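Local coordinates for VIN1 (Oscarella pearsei, PDB 6BFI), which binds actin filaments as a sponge homolog of vinculin and may play a role in cell-cell adhesion, at residues A[682-696]-A[824-836]. Sequence-based numbering, arbitrary orientation.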
# COMPACT_ATOMS: atom_id res chain seq x y z
N ASP A 682 15.18 18.19 -9.90
CA ASP A 682 15.79 19.27 -10.67
C ASP A 682 14.77 20.06 -11.47
O ASP A 682 15.01 21.24 -11.78
CB ASP A 682 16.86 18.71 -11.61
CG ASP A 682 17.72 19.79 -12.24
OD1 ASP A 682 17.99 20.81 -11.56
OD2 ASP A 682 18.13 19.63 -13.40
N GLN A 683 13.63 19.45 -11.82
CA GLN A 683 12.61 20.15 -12.59
C GLN A 683 11.90 21.23 -11.78
O GLN A 683 11.12 22.00 -12.36
CB GLN A 683 11.60 19.15 -13.15
CG GLN A 683 11.05 18.18 -12.13
CD GLN A 683 10.11 17.15 -12.74
OE1 GLN A 683 9.42 17.44 -13.72
NE2 GLN A 683 10.09 15.95 -12.18
N TRP A 684 12.15 21.30 -10.48
CA TRP A 684 11.58 22.34 -9.62
C TRP A 684 12.66 23.35 -9.24
O TRP A 684 13.81 22.98 -8.98
CB TRP A 684 10.99 21.73 -8.34
CG TRP A 684 10.03 20.61 -8.59
CD1 TRP A 684 10.32 19.28 -8.62
CD2 TRP A 684 8.63 20.73 -8.84
NE1 TRP A 684 9.19 18.56 -8.88
CE2 TRP A 684 8.13 19.42 -9.02
CE3 TRP A 684 7.74 21.80 -8.94
CZ2 TRP A 684 6.79 19.16 -9.28
CZ3 TRP A 684 6.41 21.55 -9.20
CH2 TRP A 684 5.94 20.24 -9.37
N ASP A 685 12.28 24.62 -9.21
CA ASP A 685 13.18 25.65 -8.71
C ASP A 685 13.25 25.60 -7.19
O ASP A 685 12.31 25.17 -6.52
CB ASP A 685 12.72 27.04 -9.17
CG ASP A 685 11.44 27.49 -8.49
OD1 ASP A 685 10.57 26.64 -8.23
OD2 ASP A 685 11.32 28.70 -8.20
N GLU A 686 14.38 26.04 -6.65
CA GLU A 686 14.65 25.86 -5.23
C GLU A 686 14.10 26.97 -4.35
O GLU A 686 13.79 26.71 -3.18
CB GLU A 686 16.16 25.74 -4.99
CG GLU A 686 16.74 24.38 -5.32
CD GLU A 686 17.96 24.06 -4.48
OE1 GLU A 686 18.22 24.79 -3.50
OE2 GLU A 686 18.66 23.07 -4.80
N LYS A 687 13.97 28.19 -4.87
CA LYS A 687 13.58 29.31 -4.02
C LYS A 687 12.18 29.11 -3.46
O LYS A 687 11.24 28.78 -4.19
CB LYS A 687 13.67 30.63 -4.80
CG LYS A 687 12.81 30.69 -6.05
CD LYS A 687 12.75 32.11 -6.59
CE LYS A 687 12.25 33.08 -5.53
NZ LYS A 687 12.30 34.49 -5.99
N GLY A 688 12.05 29.29 -2.15
CA GLY A 688 10.78 29.06 -1.47
C GLY A 688 10.46 27.61 -1.23
O GLY A 688 9.30 27.29 -0.93
N ASN A 689 11.44 26.71 -1.35
CA ASN A 689 11.18 25.28 -1.22
C ASN A 689 12.47 24.63 -0.70
O ASN A 689 13.38 24.34 -1.48
CB ASN A 689 10.75 24.67 -2.54
CG ASN A 689 10.22 23.26 -2.39
OD1 ASN A 689 10.50 22.57 -1.41
ND2 ASN A 689 9.44 22.82 -3.38
N ASP A 690 12.52 24.39 0.61
CA ASP A 690 13.68 23.76 1.21
C ASP A 690 13.73 22.25 0.97
O ASP A 690 14.81 21.66 1.02
CB ASP A 690 13.71 24.04 2.72
CG ASP A 690 13.73 25.52 3.03
OD1 ASP A 690 14.29 26.30 2.23
OD2 ASP A 690 13.16 25.92 4.07
N LEU A 691 12.58 21.63 0.69
CA LEU A 691 12.55 20.19 0.45
C LEU A 691 13.37 19.83 -0.79
O LEU A 691 14.17 18.89 -0.77
CB LEU A 691 11.10 19.71 0.29
CG LEU A 691 10.83 18.20 0.24
CD1 LEU A 691 9.50 17.89 0.90
CD2 LEU A 691 10.84 17.67 -1.18
N ILE A 692 13.19 20.59 -1.87
CA ILE A 692 13.97 20.36 -3.09
C ILE A 692 15.46 20.54 -2.81
O ILE A 692 16.30 19.81 -3.35
CB ILE A 692 13.47 21.29 -4.21
CG1 ILE A 692 12.01 20.98 -4.55
CG2 ILE A 692 14.34 21.16 -5.45
CD1 ILE A 692 11.77 19.53 -4.92
N SER A 693 15.80 21.50 -1.95
CA SER A 693 17.20 21.73 -1.61
C SER A 693 17.78 20.52 -0.88
O SER A 693 18.86 20.02 -1.23
CB SER A 693 17.33 22.99 -0.76
OG SER A 693 16.58 24.06 -1.31
N LEU A 694 17.08 20.05 0.16
CA LEU A 694 17.55 18.88 0.90
C LEU A 694 17.69 17.67 -0.01
O LEU A 694 18.64 16.89 0.12
CB LEU A 694 16.60 18.57 2.06
CG LEU A 694 16.30 19.67 3.08
CD1 LEU A 694 15.51 19.10 4.25
CD2 LEU A 694 17.57 20.34 3.55
N VAL A 695 16.74 17.49 -0.93
CA VAL A 695 16.76 16.31 -1.79
C VAL A 695 17.91 16.38 -2.79
O VAL A 695 18.60 15.39 -3.04
CB VAL A 695 15.40 16.13 -2.48
CG1 VAL A 695 15.50 15.05 -3.51
CG2 VAL A 695 14.33 15.79 -1.46
N LYS A 696 18.13 17.56 -3.38
CA LYS A 696 19.26 17.71 -4.30
C LYS A 696 20.58 17.47 -3.58
O LYS A 696 21.45 16.75 -4.08
CB LYS A 696 19.23 19.10 -4.93
CG LYS A 696 18.57 19.16 -6.30
CD LYS A 696 18.61 20.57 -6.86
CE LYS A 696 18.10 20.61 -8.29
NZ LYS A 696 18.10 22.00 -8.84
N ASP A 824 -3.11 29.00 7.29
CA ASP A 824 -2.30 29.71 8.28
C ASP A 824 -0.92 29.12 8.50
O ASP A 824 -0.01 29.86 8.88
CB ASP A 824 -3.03 29.77 9.62
CG ASP A 824 -3.26 28.39 10.22
OD1 ASP A 824 -3.40 27.42 9.44
OD2 ASP A 824 -3.28 28.27 11.46
N SER A 825 -0.74 27.82 8.27
CA SER A 825 0.53 27.18 8.56
C SER A 825 1.64 27.78 7.69
O SER A 825 1.38 28.19 6.55
CB SER A 825 0.44 25.68 8.33
OG SER A 825 -0.37 25.06 9.32
N PRO A 826 2.87 27.84 8.20
CA PRO A 826 3.97 28.38 7.37
C PRO A 826 4.22 27.56 6.12
O PRO A 826 4.77 28.09 5.14
CB PRO A 826 5.17 28.35 8.33
CG PRO A 826 4.82 27.33 9.36
CD PRO A 826 3.33 27.42 9.53
N ILE A 827 3.82 26.29 6.13
CA ILE A 827 4.07 25.34 5.04
C ILE A 827 3.34 25.85 3.81
O ILE A 827 3.71 25.55 2.67
CB ILE A 827 3.61 23.91 5.42
CG1 ILE A 827 4.34 23.40 6.66
CG2 ILE A 827 3.87 22.95 4.27
CD1 ILE A 827 3.59 23.61 7.95
N ALA A 828 2.30 26.64 4.05
CA ALA A 828 1.52 27.21 2.96
C ALA A 828 2.37 28.09 2.06
O ALA A 828 2.07 28.22 0.86
CB ALA A 828 0.33 28.00 3.52
N SER A 829 3.45 28.67 2.59
CA SER A 829 4.33 29.53 1.80
C SER A 829 5.34 28.75 0.96
O SER A 829 6.22 29.37 0.36
CB SER A 829 5.07 30.50 2.73
OG SER A 829 4.16 31.38 3.37
N ILE A 830 5.24 27.42 0.91
CA ILE A 830 6.16 26.64 0.09
C ILE A 830 5.81 26.83 -1.38
O ILE A 830 4.64 27.03 -1.75
CB ILE A 830 6.13 25.15 0.49
CG1 ILE A 830 7.39 24.44 0.02
CG2 ILE A 830 4.88 24.46 -0.07
CD1 ILE A 830 7.47 22.99 0.45
N LEU A 831 6.83 26.80 -2.24
CA LEU A 831 6.69 27.08 -3.66
C LEU A 831 6.84 25.79 -4.45
O LEU A 831 7.92 25.18 -4.45
CB LEU A 831 7.70 28.12 -4.12
CG LEU A 831 7.40 29.57 -3.74
CD1 LEU A 831 8.35 30.53 -4.44
CD2 LEU A 831 5.95 29.91 -4.06
N TRP A 832 5.76 25.37 -5.12
CA TRP A 832 5.81 24.22 -6.01
C TRP A 832 5.59 24.67 -7.45
O TRP A 832 4.61 24.26 -8.09
CB TRP A 832 4.78 23.17 -5.60
CG TRP A 832 5.17 22.39 -4.38
CD1 TRP A 832 4.75 22.61 -3.10
CD2 TRP A 832 6.06 21.27 -4.33
NE1 TRP A 832 5.32 21.69 -2.26
CE2 TRP A 832 6.13 20.85 -2.99
CE3 TRP A 832 6.80 20.57 -5.29
CZ2 TRP A 832 6.91 19.78 -2.58
CZ3 TRP A 832 7.58 19.50 -4.88
CH2 TRP A 832 7.63 19.11 -3.54
N ARG A 833 6.49 25.50 -7.95
CA ARG A 833 6.43 25.99 -9.32
C ARG A 833 7.52 25.29 -10.13
O ARG A 833 8.67 25.21 -9.70
CB ARG A 833 6.61 27.51 -9.37
CG ARG A 833 5.68 28.26 -8.42
CD ARG A 833 5.67 29.77 -8.67
NE ARG A 833 6.89 30.43 -8.23
CZ ARG A 833 7.03 31.75 -8.12
NH1 ARG A 833 6.01 32.55 -8.41
NH2 ARG A 833 8.18 32.28 -7.71
N LYS A 834 7.14 24.77 -11.30
CA LYS A 834 8.10 24.11 -12.18
C LYS A 834 9.18 25.09 -12.61
O LYS A 834 8.93 26.29 -12.77
CB LYS A 834 7.39 23.54 -13.41
CG LYS A 834 7.69 22.08 -13.68
CD LYS A 834 6.78 21.16 -12.88
CE LYS A 834 6.93 19.71 -13.31
NZ LYS A 834 5.89 18.84 -12.70
N LYS A 835 10.39 24.58 -12.79
CA LYS A 835 11.53 25.41 -13.12
C LYS A 835 11.35 26.05 -14.50
O LYS A 835 10.57 25.58 -15.34
CB LYS A 835 12.82 24.60 -13.08
CG LYS A 835 14.05 25.40 -12.68
CD LYS A 835 15.26 24.48 -12.52
CE LYS A 835 16.38 25.18 -11.77
NZ LYS A 835 17.51 24.25 -11.50
N GLY A 836 12.08 27.13 -14.73
CA GLY A 836 11.99 27.87 -15.98
C GLY A 836 10.85 28.86 -15.97
O GLY A 836 10.15 29.02 -14.97
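W684 lies between W832 and K834, which cover opposite faces of its indole. W832 turns an edge onto one face in a T-shaped pair, planes at 88° and six-membered-ring centroids 5.2 Å apart. On the other, K834 makes a CH-pi contact, its CD 3.9 Å from the centroid of the W684 six-membered ring; a bend at chi2 (85°) swings the chain over the indole. With an alanine in place of W684, the edge of W832 and the CD of K834 would probably each lose the ring face they rest on, leaving a gap between them. N689 sets its amide ND2 over the centre of the W832 ring, 3.7 Å above the plane, and gives a weak hydrogen bond to L831 O. N689 is also the N-cap residue of helix 690-710, its OD1 accepting weakly from L691 N and I692 N. In this all-helical member of the vinculin family, the C-terminal tail following helix 786-817 runs along the connection between helices 669-682 and 690-710. Backbone hydrogen bonds hold it at two points, L831 N to G688 O and K835 N to Q683 O (2.7 Å). D682 OD1 gathers K696 NZ at 3.0 Å and, more weakly, K835 NZ at 3.5 Å; this carboxylate, also bridged by R659, probably offsets the closeness of the two ammonium groups.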